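Tartrate dehydrogenase/decarboxylase (Pseudomonas putida, PDB 3FLK) oxidises tartrates with NAD and a divalent metal ion, and also converts meso-tartrate to D-glycerate and D-malate oxidatively to pyruvate. Local coordinates at residues 201-206 and 240-245; 222-227 and 249-254; 230-235 and 256-261. The protein carries 1 engineered substitution. All blocks are in the same frame, centred on the assembly; numbering follows the deposited sequence.

Contact 1: 201-206 and 240-245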
loop_
_atom_site.group_PDB
_atom_site.type_symbol
_atom_site.label_atom_id
_atom_site.label_comp_id
_atom_site.label_asym_id
_atom_site.label_seq_id
_atom_site.Cartn_x
_atom_site.Cartn_y
_atom_site.Cartn_z
ATOM N N PRO A 201 -15.122 -8.917 0.021
ATOM C CA PRO A 201 -16.472 -8.950 0.599
ATOM C C PRO A 201 -16.624 -10.047 1.653
ATOM O O PRO A 201 -17.326 -9.854 2.642
ATOM C CB PRO A 201 -17.361 -9.240 -0.612
ATOM C CG PRO A 201 -16.601 -8.668 -1.756
ATOM C CD PRO A 201 -15.172 -9.004 -1.451
ATOM N N TYR A 202 -15.948 -11.174 1.444
ATOM C CA TYR A 202 -15.954 -12.271 2.404
ATOM C C TYR A 202 -15.235 -11.909 3.710
ATOM O O TYR A 202 -15.740 -12.190 4.799
ATOM C CB TYR A 202 -15.341 -13.532 1.793
ATOM C CG TYR A 202 -15.274 -14.682 2.765
ATOM C CD1 TYR A 202 -16.421 -15.403 3.101
ATOM C CD2 TYR A 202 -14.065 -15.041 3.364
ATOM C CE1 TYR A 202 -16.364 -16.455 4.004
ATOM C CE2 TYR A 202 -13.999 -16.094 4.267
ATOM C CZ TYR A 202 -15.151 -16.795 4.581
ATOM O OH TYR A 202 -15.087 -17.835 5.474
ATOM N N TRP A 203 -14.057 -11.301 3.585
ATOM C CA TRP A 203 -13.299 -10.797 4.734
ATOM C C TRP A 203 -14.157 -9.827 5.552
ATOM O O TRP A 203 -14.218 -9.935 6.775
ATOM C CB TRP A 203 -11.994 -10.145 4.257
ATOM C CG TRP A 203 -11.186 -9.412 5.310
ATOM C CD1 TRP A 203 -11.308 -8.096 5.670
ATOM C CD2 TRP A 203 -10.114 -9.942 6.099
ATOM N NE1 TRP A 203 -10.390 -7.780 6.640
ATOM C CE2 TRP A 203 -9.645 -8.894 6.925
ATOM C CE3 TRP A 203 -9.510 -11.202 6.197
ATOM C CZ2 TRP A 203 -8.600 -9.068 7.841
ATOM C CZ3 TRP A 203 -8.466 -11.373 7.110
ATOM C CH2 TRP A 203 -8.024 -10.309 7.918
ATOM N N ASP A 204 -14.835 -8.907 4.864
ATOM C CA ASP A 204 -15.772 -7.970 5.496
ATOM C C ASP A 204 -16.909 -8.685 6.234
ATOM O O ASP A 204 -17.259 -8.310 7.355
ATOM C CB ASP A 204 -16.361 -7.006 4.461
ATOM C CG ASP A 204 -15.329 -6.046 3.887
ATOM O OD1 ASP A 204 -14.143 -6.120 4.274
ATOM O OD2 ASP A 204 -15.714 -5.210 3.043
ATOM N N LYS A 205 -17.475 -9.710 5.599
ATOM C CA LYS A 205 -18.561 -10.499 6.184
ATOM C C LYS A 205 -18.124 -11.173 7.488
ATOM O O LYS A 205 -18.852 -11.141 8.485
ATOM C CB LYS A 205 -19.059 -11.541 5.179
ATOM C CG LYS A 205 -20.446 -12.082 5.460
ATOM C CD LYS A 205 -20.890 -13.025 4.349
ATOM C CE LYS A 205 -22.326 -13.485 4.550
ATOM N NZ LYS A 205 -22.836 -14.211 3.349
ATOM N N ARG A 206 -16.935 -11.771 7.479
ATOM C CA ARG A 206 -16.398 -12.420 8.676
ATOM C C ARG A 206 -16.011 -11.411 9.764
ATOM O O ARG A 206 -16.117 -11.713 10.952
ATOM C CB ARG A 206 -15.206 -13.325 8.336
ATOM C CG ARG A 206 -15.502 -14.486 7.369
ATOM C CD ARG A 206 -16.770 -15.270 7.735
ATOM N NE ARG A 206 -16.688 -15.903 9.051
ATOM C CZ ARG A 206 -17.736 -16.355 9.738
ATOM N NH1 ARG A 206 -18.966 -16.246 9.245
ATOM N NH2 ARG A 206 -17.553 -16.911 10.929
ATOM N N VAL A 240 -5.516 -0.744 16.799
ATOM C CA VAL A 240 -5.294 -2.095 16.281
ATOM C C VAL A 240 -5.731 -2.122 14.819
ATOM O O VAL A 240 -6.875 -1.789 14.502
ATOM C CB VAL A 240 -6.060 -3.174 17.092
ATOM C CG1 VAL A 240 -5.898 -4.557 16.465
ATOM C CG2 VAL A 240 -5.587 -3.199 18.540
ATOM N N VAL A 241 -4.806 -2.489 13.936
ATOM C CA VAL A 241 -5.096 -2.603 12.508
ATOM C C VAL A 241 -4.943 -4.061 12.082
ATOM O O VAL A 241 -3.851 -4.630 12.157
ATOM C CB VAL A 241 -4.195 -1.675 11.646
ATOM C CG1 VAL A 241 -4.597 -1.737 10.175
ATOM C CG2 VAL A 241 -4.265 -0.233 12.146
ATOM N N VAL A 242 -6.049 -4.666 11.656
ATOM C CA VAL A 242 -6.051 -6.060 11.222
ATOM C C VAL A 242 -6.119 -6.129 9.693
ATOM O O VAL A 242 -6.877 -5.390 9.058
ATOM C CB VAL A 242 -7.175 -6.893 11.923
ATOM C CG1 VAL A 242 -8.577 -6.400 11.541
ATOM C CG2 VAL A 242 -7.012 -8.393 11.648
ATOM N N ALA A 243 -5.306 -7.006 9.111
ATOM C CA ALA A 243 -5.129 -7.043 7.660
ATOM C C ALA A 243 -4.722 -8.421 7.155
ATOM O O ALA A 243 -4.207 -9.247 7.913
ATOM C CB ALA A 243 -4.099 -5.992 7.229
ATOM N N SER A 244 -4.961 -8.655 5.865
ATOM C CA SER A 244 -4.516 -9.866 5.174
ATOM C C SER A 244 -2.989 -9.889 5.040
ATOM O O SER A 244 -2.315 -8.910 5.376
ATOM C CB SER A 244 -5.140 -9.919 3.779
ATOM O OG SER A 244 -4.609 -8.876 2.972
ATOM N N ASN A 245 -2.461 -11.000 4.530
ATOM C CA ASN A 245 -1.019 -11.198 4.354
ATOM C C ASN A 245 -0.336 -10.051 3.610
ATOM O O ASN A 245 0.650 -9.484 4.098
ATOM C CB ASN A 245 -0.756 -12.526 3.632
ATOM C CG ASN A 245 0.469 -13.254 4.156
ATOM O OD1 ASN A 245 1.442 -12.640 4.600
ATOM N ND2 ASN A 245 0.427 -14.581 4.101
#
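Trp203 overlaps the end of strand 240-243 with the benzo part of its indole, which meets the backbone at Ala243 and Ser244. This is helix-on-sheet packing of an alpha/beta fold: helix 199-211 belongs to the beta-alpha-beta crossover between the parallel strands 186-191 and 218-223, and strand 240-243 lies next to 186-191. Trp203 CG stands anti to the backbone N (chi1 172°), which sends the ring away from the helix toward the strand. Its far corner, CH2, comes within 3.9 Å of Ala243 C and 4.0 Å of Ser244 N, and the indole lies oblique to both. Alongside, the CG2 branch of Val242 reaches to 4.2 Å from Trp203 CZ2, the one apolar side-chain touch between the segments. Trp203 NE1 hydrogen-bonds Ser189 OG on the neighbouring strand 186-191, which helps set the turn of the indole. Helix 165-181 adds Ile171 against Trp203 and Ala175 against Val242. On the adjacent residue, Tyr202 OH hydrogen-bonds Glu155 OE1 of the second subunit, and Arg206 CG lies 3.6 Å above the Tyr202 ring plane, offset toward its rim. Where the strand ends, Ser244 takes the N-cap position of helix 245-258: its OG is hydrogen-bonded to Glu140 OE2 and, weakly, to the backbone N of Phe247.

Contact 2: 222-227 and 249-254. With MG (magnesium ion), chain E; MG (magnesium ion), chain I; OXL (oxalate ion), chain G; NAI (1,4-dihydronicotinamide adenine dinucleotide), chain N.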
loop_
_atom_site.group_PDB
_atom_site.type_symbol
_atom_site.label_atom_id
_atom_site.label_comp_id
_atom_site.label_asym_id
_atom_site.label_seq_id
_atom_site.Cartn_x
_atom_site.Cartn_y
_atom_site.Cartn_z
ATOM N N GLN A 222 -11.719 0.076 6.184
ATOM C CA GLN A 222 -11.209 1.070 5.257
ATOM C C GLN A 222 -10.577 0.366 4.073
ATOM O O GLN A 222 -9.821 -0.597 4.247
ATOM C CB GLN A 222 -10.189 1.983 5.947
ATOM C CG GLN A 222 -10.773 2.854 7.060
ATOM C CD GLN A 222 -9.769 3.809 7.681
ATOM O OE1 GLN A 222 -9.868 4.141 8.864
ATOM N NE2 GLN A 222 -8.802 4.261 6.889
ATOM N N HIS A 223 -10.906 0.832 2.870
ATOM C CA HIS A 223 -10.246 0.345 1.671
ATOM C C HIS A 223 -8.754 0.652 1.788
ATOM O O HIS A 223 -8.372 1.695 2.321
ATOM C CB HIS A 223 -10.839 0.982 0.411
ATOM C CG HIS A 223 -12.249 0.560 0.121
ATOM N ND1 HIS A 223 -12.623 -0.760 -0.008
ATOM C CD2 HIS A 223 -13.371 1.289 -0.086
ATOM C CE1 HIS A 223 -13.916 -0.828 -0.270
ATOM N NE2 HIS A 223 -14.393 0.403 -0.326
ATOM N N ILE A 224 -7.927 -0.266 1.300
ATOM C CA ILE A 224 -6.477 -0.191 1.490
ATOM C C ILE A 224 -5.858 1.110 0.965
ATOM O O ILE A 224 -4.943 1.648 1.586
ATOM C CB ILE A 224 -5.742 -1.464 0.946
ATOM C CG1 ILE A 224 -4.253 -1.467 1.336
ATOM C CG2 ILE A 224 -5.924 -1.625 -0.569
ATOM C CD1 ILE A 224 -3.987 -1.640 2.832
ATOM N N ASP A 225 -6.371 1.625 -0.152
ATOM C CA ASP A 225 -5.833 2.857 -0.731
ATOM C C ASP A 225 -5.988 4.062 0.203
ATOM O O ASP A 225 -5.009 4.757 0.482
ATOM C CB ASP A 225 -6.377 3.125 -2.146
ATOM C CG ASP A 225 -7.897 3.274 -2.198
ATOM O OD1 ASP A 225 -8.598 2.930 -1.224
ATOM O OD2 ASP A 225 -8.390 3.740 -3.246
ATOM N N ILE A 226 -7.197 4.281 0.717
ATOM C CA ILE A 226 -7.437 5.401 1.627
ATOM C C ILE A 226 -6.853 5.156 3.027
ATOM O O ILE A 226 -6.497 6.104 3.725
ATOM C CB ILE A 226 -8.944 5.813 1.689
ATOM C CG1 ILE A 226 -9.104 7.199 2.331
ATOM C CG2 ILE A 226 -9.787 4.761 2.416
ATOM C CD1 ILE A 226 -8.460 8.350 1.545
ATOM N N LEU A 227 -6.742 3.889 3.421
ATOM C CA LEU A 227 -6.099 3.536 4.681
ATOM C C LEU A 227 -4.632 3.977 4.680
ATOM O O LEU A 227 -4.173 4.605 5.630
ATOM C CB LEU A 227 -6.221 2.033 4.950
ATOM C CG LEU A 227 -5.634 1.434 6.235
ATOM C CD1 LEU A 227 -6.061 2.195 7.474
ATOM C CD2 LEU A 227 -6.049 -0.013 6.356
ATOM N N ASP A 249 1.558 -6.652 5.242
ATOM C CA ASP A 249 2.936 -6.447 4.788
ATOM C C ASP A 249 3.176 -4.978 4.410
ATOM O O ASP A 249 4.121 -4.352 4.898
ATOM C CB ASP A 249 3.234 -7.376 3.603
ATOM C CG ASP A 249 4.719 -7.476 3.275
ATOM O OD1 ASP A 249 5.533 -6.690 3.804
ATOM O OD2 ASP A 249 5.073 -8.358 2.467
ATOM N N ILE A 250 2.307 -4.432 3.563
ATOM C CA ILE A 250 2.412 -3.038 3.116
ATOM C C ILE A 250 2.334 -2.035 4.275
ATOM O O ILE A 250 3.186 -1.145 4.400
ATOM C CB ILE A 250 1.345 -2.702 2.045
ATOM C CG1 ILE A 250 1.596 -3.511 0.765
ATOM C CG2 ILE A 250 1.334 -1.200 1.735
ATOM C CD1 ILE A 250 0.368 -3.672 -0.128
ATOM N N LEU A 251 1.320 -2.193 5.124
ATOM C CA LEU A 251 1.064 -1.253 6.215
ATOM C C LEU A 251 2.172 -1.234 7.271
ATOM O O LEU A 251 2.389 -0.212 7.920
ATOM C CB LEU A 251 -0.301 -1.530 6.859
ATOM C CG LEU A 251 -1.554 -1.304 5.996
ATOM C CD1 LEU A 251 -2.793 -1.829 6.710
ATOM C CD2 LEU A 251 -1.734 0.160 5.600
ATOM N N SER A 252 2.876 -2.354 7.418
ATOM C CA SER A 252 3.967 -2.476 8.393
ATOM C C SER A 252 5.335 -1.987 7.897
ATOM O O SER A 252 6.308 -2.007 8.652
ATOM C CB SER A 252 4.064 -3.910 8.925
ATOM O OG SER A 252 4.378 -4.828 7.892
ATOM N N ASP A 253 5.419 -1.575 6.632
ATOM C CA ASP A 253 6.553 -0.766 6.171
ATOM C C ASP A 253 6.167 0.711 6.188
ATOM O O ASP A 253 6.962 1.567 6.584
ATOM C CB ASP A 253 7.024 -1.177 4.769
ATOM C CG ASP A 253 8.236 -2.105 4.795
ATOM O OD1 ASP A 253 8.404 -2.865 5.773
ATOM O OD2 ASP A 253 9.022 -2.087 3.822
ATOM N N LEU A 254 4.932 0.997 5.780
ATOM C CA LEU A 254 4.428 2.368 5.710
ATOM C C LEU A 254 4.335 3.043 7.081
ATOM O O LEU A 254 4.785 4.183 7.247
ATOM C CB LEU A 254 3.065 2.404 5.009
ATOM C CG LEU A 254 2.384 3.766 4.847
ATOM C CD1 LEU A 254 3.224 4.713 4.006
ATOM C CD2 LEU A 254 1.009 3.596 4.233
HETATM MG MG MG E . 7.586 -6.240 4.294
HETATM MG MG MG I . -8.345 4.235 -5.228
HETATM C C1 OXL G . 7.837 -9.274 3.599
HETATM C C2 OXL G . 7.424 -9.297 5.005
HETATM O O1 OXL G . 8.098 -8.168 3.065
HETATM O O2 OXL G . 7.140 -10.387 5.549
HETATM O O3 OXL G . 7.907 -10.349 2.962
HETATM O O4 OXL G . 7.358 -8.210 5.627
HETATM P PA NAI N . -13.304 8.105 -0.900
HETATM O O1A NAI N . -12.289 8.549 -1.883
HETATM O O2A NAI N . -14.673 8.317 -1.418
HETATM O O5B NAI N . -13.130 8.919 0.475
HETATM C C5B NAI N . -12.044 8.701 1.348
HETATM C C4B NAI N . -11.856 9.895 2.282
HETATM O O4B NAI N . -11.371 11.018 1.569
HETATM C C3B NAI N . -13.162 10.317 2.939
HETATM O O3B NAI N . -12.900 10.629 4.287
HETATM C C2B NAI N . -13.589 11.549 2.168
HETATM O O2B NAI N . -14.284 12.482 2.965
HETATM C C1B NAI N . -12.278 12.105 1.631
HETATM N N9A NAI N . -12.474 12.684 0.293
HETATM C C8A NAI N . -12.663 12.000 -0.882
HETATM N N7A NAI N . -12.798 12.896 -1.883
HETATM C C5A NAI N . -12.695 14.137 -1.370
HETATM C C6A NAI N . -12.759 15.397 -1.952
HETATM N N6A NAI N . -12.897 15.526 -3.269
HETATM N N1A NAI N . -12.613 16.516 -1.154
HETATM C C2A NAI N . -12.410 16.385 0.207
HETATM N N3A NAI N . -12.351 15.126 0.778
HETATM C C4A NAI N . -12.488 14.021 0.001
HETATM O O3 NAI N . -12.988 6.559 -0.591
HETATM P PN NAI N . -13.806 5.575 0.383
HETATM O O1N NAI N . -14.391 6.349 1.501
HETATM O O2N NAI N . -12.894 4.448 0.669
HETATM O O5D NAI N . -14.971 5.014 -0.574
HETATM C C5D NAI N . -16.274 5.561 -0.583
HETATM C C4D NAI N . -17.060 4.981 -1.755
HETATM O O4D NAI N . -16.490 5.391 -2.986
HETATM C C3D NAI N . -17.058 3.460 -1.762
HETATM O O3D NAI N . -18.351 3.022 -2.109
HETATM C C2D NAI N . -16.066 3.094 -2.850
HETATM O O2D NAI N . -16.379 1.859 -3.448
HETATM C C1D NAI N . -16.201 4.270 -3.807
HETATM N N1N NAI N . -15.010 4.569 -4.631
HETATM C C2N NAI N . -15.197 4.823 -5.965
HETATM C C3N NAI N . -14.116 5.129 -6.790
HETATM C C7N NAI N . -14.372 5.616 -8.186
HETATM O O7N NAI N . -15.669 6.043 -8.533
HETATM N N7N NAI N . -13.372 5.641 -9.071
HETATM C C4N NAI N . -12.833 5.182 -6.243
HETATM C C5N NAI N . -12.649 4.928 -4.882
HETATM C C6N NAI N . -13.749 4.626 -4.081
HETATM O O HOH W 1 6.606 -5.064 5.593
HETATM O O HOH W 2 9.516 -5.993 5.066
HETATM O O HOH W 3 -9.386 5.966 -4.956
HETATM O O HOH W 4 -6.515 5.247 -5.515
#
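In the metal-dependent active site shared by two subunits, Leu251 of helix 245-258 packs between Ile224 and Leu227 at the start of helix 224-233. Leu251 CG lies anti to its carbonyl carbon (chi1 -65°), which puts both methyl branches against helix 224-233. Leu251 CD2 lies 4.0 Å from Ile224 CD1, the two side chains running antiparallel alongside one another. Leu251 CD1 meets Leu227 CD2 at 3.7 Å, with Leu227 lying across, nearly perpendicular. The chain serves both active sites of the dimer. To one it gives Asp249, whose OD1 binds a magnesium ion at 2.2 Å; oxalate O1 and O4, two waters and Asp225 of the second subunit complete six ligands. Asp253 OD1 accepts from water 1 at 2.8 Å in the second shell. On the other helix Asp225 OD2 binds the other site's magnesium ion at 2.0 Å, together with Asp249 of the second subunit, while its OD1 takes the N-H of Ile226 from above the carboxylate plane. The His223 ring presents its edge, at CD2, to O2N of NADH, 3.3 Å away, and Ile226 CG1 packs on the cofactor's C5B. Ile224 also touches Ile250 of the second subunit, consistent with the intersubunit four-helix bundle typical of isocitrate and isopropylmalate dehydrogenases.

Contact 3: 230-235 and 256-261. With NAI (1,4-dihydronicotinamide adenine dinucleotide), chain N; SO4 (sulfate ion), chain K.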
loop_
_atom_site.group_PDB
_atom_site.type_symbol
_atom_site.label_atom_id
_atom_site.label_comp_id
_atom_site.label_asym_id
_atom_site.label_seq_id
_atom_site.Cartn_x
_atom_site.Cartn_y
_atom_site.Cartn_z
ATOM N N ARG A 230 -4.462 7.641 5.083
ATOM C CA ARG A 230 -4.747 8.040 6.463
ATOM C C ARG A 230 -3.593 7.776 7.434
ATOM O O ARG A 230 -3.471 8.463 8.448
ATOM C CB ARG A 230 -6.040 7.384 6.964
ATOM C CG ARG A 230 -7.298 7.995 6.356
ATOM C CD ARG A 230 -8.563 7.529 7.065
ATOM N NE ARG A 230 -9.746 8.213 6.542
ATOM C CZ ARG A 230 -10.730 7.622 5.870
ATOM N NH1 ARG A 230 -10.701 6.313 5.639
ATOM N NH2 ARG A 230 -11.753 8.341 5.436
ATOM N N PHE A 231 -2.752 6.789 7.127
ATOM C CA PHE A 231 -1.513 6.563 7.881
ATOM C C PHE A 231 -0.632 7.811 7.849
ATOM O O PHE A 231 0.041 8.142 8.829
ATOM C CB PHE A 231 -0.741 5.363 7.312
ATOM C CG PHE A 231 -1.053 4.047 7.984
ATOM C CD1 PHE A 231 -2.343 3.747 8.423
ATOM C CD2 PHE A 231 -0.054 3.091 8.153
ATOM C CE1 PHE A 231 -2.626 2.530 9.035
ATOM C CE2 PHE A 231 -0.327 1.866 8.762
ATOM C CZ PHE A 231 -1.615 1.586 9.206
ATOM N N VAL A 232 -0.656 8.499 6.710
ATOM C CA VAL A 232 0.120 9.714 6.496
ATOM C C VAL A 232 -0.587 10.953 7.053
ATOM O O VAL A 232 0.054 11.811 7.665
ATOM C CB VAL A 232 0.446 9.904 4.989
ATOM C CG1 VAL A 232 1.060 11.276 4.713
ATOM C CG2 VAL A 232 1.379 8.796 4.504
ATOM N N LEU A 233 -1.899 11.038 6.845
ATOM C CA LEU A 233 -2.652 12.258 7.171
ATOM C C LEU A 233 -3.248 12.290 8.578
ATOM O O LEU A 233 -3.313 13.354 9.196
ATOM C CB LEU A 233 -3.740 12.525 6.122
ATOM C CG LEU A 233 -3.264 12.918 4.718
ATOM C CD1 LEU A 233 -4.391 12.781 3.705
ATOM C CD2 LEU A 233 -2.691 14.330 4.700
ATOM N N GLN A 234 -3.693 11.140 9.081
ATOM C CA GLN A 234 -4.218 11.066 10.452
ATOM C C GLN A 234 -3.921 9.737 11.164
ATOM O O GLN A 234 -4.832 8.948 11.433
ATOM C CB GLN A 234 -5.715 11.426 10.510
ATOM C CG GLN A 234 -6.596 10.751 9.466
ATOM C CD GLN A 234 -8.085 10.957 9.723
ATOM O OE1 GLN A 234 -8.915 10.201 9.222
ATOM N NE2 GLN A 234 -8.426 11.982 10.503
ATOM N N PRO A 235 -2.635 9.497 11.491
ATOM C CA PRO A 235 -2.226 8.241 12.127
ATOM C C PRO A 235 -2.747 8.082 13.561
ATOM O O PRO A 235 -2.743 6.970 14.094
ATOM C CB PRO A 235 -0.697 8.331 12.126
ATOM C CG PRO A 235 -0.408 9.792 12.126
ATOM C CD PRO A 235 -1.493 10.412 11.297
ATOM N N PRO A 256 5.903 2.433 10.174
ATOM C CA PRO A 256 7.237 2.812 10.658
ATOM C C PRO A 256 7.887 3.941 9.862
ATOM O O PRO A 256 8.576 4.775 10.449
ATOM C CB PRO A 256 8.041 1.521 10.507
ATOM C CG PRO A 256 7.027 0.456 10.633
ATOM C CD PRO A 256 5.816 0.984 9.929
ATOM N N ALA A 257 7.666 3.972 8.545
ATOM C CA ALA A 257 8.183 5.058 7.705
ATOM C C ALA A 257 7.622 6.417 8.130
ATOM O O ALA A 257 8.356 7.405 8.170
ATOM C CB ALA A 257 7.888 4.796 6.237
ATOM N N CYS A 258 6.328 6.455 8.448
ATOM C CA CYS A 258 5.689 7.668 8.969
ATOM C C CYS A 258 6.322 8.094 10.293
ATOM O O CYS A 258 6.442 9.287 10.581
ATOM C CB CYS A 258 4.184 7.449 9.148
ATOM S SG CYS A 258 3.287 7.209 7.600
ATOM N N ALA A 259 6.735 7.104 11.081
ATOM C CA ALA A 259 7.420 7.332 12.351
ATOM C C ALA A 259 8.917 7.629 12.177
ATOM O O ALA A 259 9.617 7.891 13.159
ATOM C CB ALA A 259 7.203 6.147 13.288
ATOM N N GLY A 260 9.405 7.578 10.937
ATOM C CA GLY A 260 10.746 8.068 10.620
ATOM C C GLY A 260 11.728 7.102 9.976
ATOM O O GLY A 260 12.668 7.536 9.309
ATOM N N THR A 261 11.523 5.800 10.177
ATOM C CA THR A 261 12.455 4.776 9.682
ATOM C C THR A 261 11.885 3.360 9.780
ATOM O O THR A 261 11.114 3.053 10.691
ATOM C CB THR A 261 13.827 4.834 10.429
ATOM O OG1 THR A 261 14.700 3.816 9.925
ATOM C CG2 THR A 261 13.651 4.656 11.937
HETATM P PA NAI N . -13.304 8.105 -0.900
HETATM O O1A NAI N . -12.289 8.549 -1.883
HETATM O O2A NAI N . -14.673 8.317 -1.418
HETATM O O5B NAI N . -13.130 8.919 0.475
HETATM C C5B NAI N . -12.044 8.701 1.348
HETATM C C4B NAI N . -11.856 9.895 2.282
HETATM O O4B NAI N . -11.371 11.018 1.569
HETATM C C3B NAI N . -13.162 10.317 2.939
HETATM O O3B NAI N . -12.900 10.629 4.287
HETATM C C2B NAI N . -13.589 11.549 2.168
HETATM O O2B NAI N . -14.284 12.482 2.965
HETATM C C1B NAI N . -12.278 12.105 1.631
HETATM N N9A NAI N . -12.474 12.684 0.293
HETATM C C8A NAI N . -12.663 12.000 -0.882
HETATM N N7A NAI N . -12.798 12.896 -1.883
HETATM C C5A NAI N . -12.695 14.137 -1.370
HETATM C C6A NAI N . -12.759 15.397 -1.952
HETATM N N6A NAI N . -12.897 15.526 -3.269
HETATM N N1A NAI N . -12.613 16.516 -1.154
HETATM C C2A NAI N . -12.410 16.385 0.207
HETATM N N3A NAI N . -12.351 15.126 0.778
HETATM C C4A NAI N . -12.488 14.021 0.001
HETATM O O3 NAI N . -12.988 6.559 -0.591
HETATM P PN NAI N . -13.806 5.575 0.383
HETATM O O1N NAI N . -14.391 6.349 1.501
HETATM O O2N NAI N . -12.894 4.448 0.669
HETATM O O5D NAI N . -14.971 5.014 -0.574
HETATM C C5D NAI N . -16.274 5.561 -0.583
HETATM C C4D NAI N . -17.060 4.981 -1.755
HETATM O O4D NAI N . -16.490 5.391 -2.986
HETATM C C3D NAI N . -17.058 3.460 -1.762
HETATM O O3D NAI N . -18.351 3.022 -2.109
HETATM C C2D NAI N . -16.066 3.094 -2.850
HETATM O O2D NAI N . -16.379 1.859 -3.448
HETATM C C1D NAI N . -16.201 4.270 -3.807
HETATM N N1N NAI N . -15.010 4.569 -4.631
HETATM C C2N NAI N . -15.197 4.823 -5.965
HETATM C C3N NAI N . -14.116 5.129 -6.790
HETATM C C7N NAI N . -14.372 5.616 -8.186
HETATM O O7N NAI N . -15.669 6.043 -8.533
HETATM N N7N NAI N . -13.372 5.641 -9.071
HETATM C C4N NAI N . -12.833 5.182 -6.243
HETATM C C5N NAI N . -12.649 4.928 -4.882
HETATM C C6N NAI N . -13.749 4.626 -4.081
HETATM S S SO4 K . -12.667 11.711 10.741
HETATM O O1 SO4 K . -12.168 13.083 10.746
HETATM O O2 SO4 K . -13.094 11.353 9.392
HETATM O O3 SO4 K . -11.609 10.799 11.171
HETATM O O4 SO4 K . -13.800 11.601 11.655
#
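Cys258 SG is the hub of the contact, lodged against the last turn of helix 224-233. It lies 4.0 Å from Val232 CG2 and 4.4 Å from Phe231 CB. The thiol sulfur is also 3.6 Å from Phe231 O, a carbonyl that cannot complete the helical bond four residues on, because that residue is Pro235 and has no N-H; the contact buries this oxygen with no clear hydrogen-bond partner. With SG anti to its own carbonyl carbon (chi1 -66°), Cys258 turns the sulfur toward this last turn. In the next shell the Phe231 ring meets the rings of Phe130 and Phe238 with planes inclined at roughly 55 to 60° and rests on Leu251 and Leu254, while Val232 packs on Leu120 and on Leu254 of the second subunit. On the side of helix 224-233 away from Cys258, Arg230 extends from CG to NE and gives a weak hydrogen bond from NH2 to O3B of the NADH adenosine ribose, 2.8 Å long but bent to 120°. Gln234 NE2 makes a weak bond to O3 of a sulfate, probably from the crystallisation liquor, which Arg237 also binds. Beyond Cys258, Thr261 N bonds back to Pro256 O at 3.1 Å and Gly260 N to Ala257 O at 3.0 Å. With Gly260 at positive phi, this is the Schellman motif that ends helix 245-258 beside the finish of its neighbour.

How the contacts relate
Along the chain the segments alternate: 201-206, 222-227, 230-235, 240-245, 249-254 and 256-261, so each contact crosses the other two. Contact 2 joins the start of helix 224-233 to the middle of 245-258, and contact 3 joins their C-terminal ends, with centres about 11 Å apart. The centre of contact 1, where helix 199-211 covers the sheet, is about 12 Å from that of contact 2 and about 21 Å from that of contact 3; Val241 CG1 meets Leu251 CD1 at 3.9 Å between contacts 1 and 2. Strand 240-243 links the two helices, which carry residues of the cofactor pocket, the metal sites and the dimer interface.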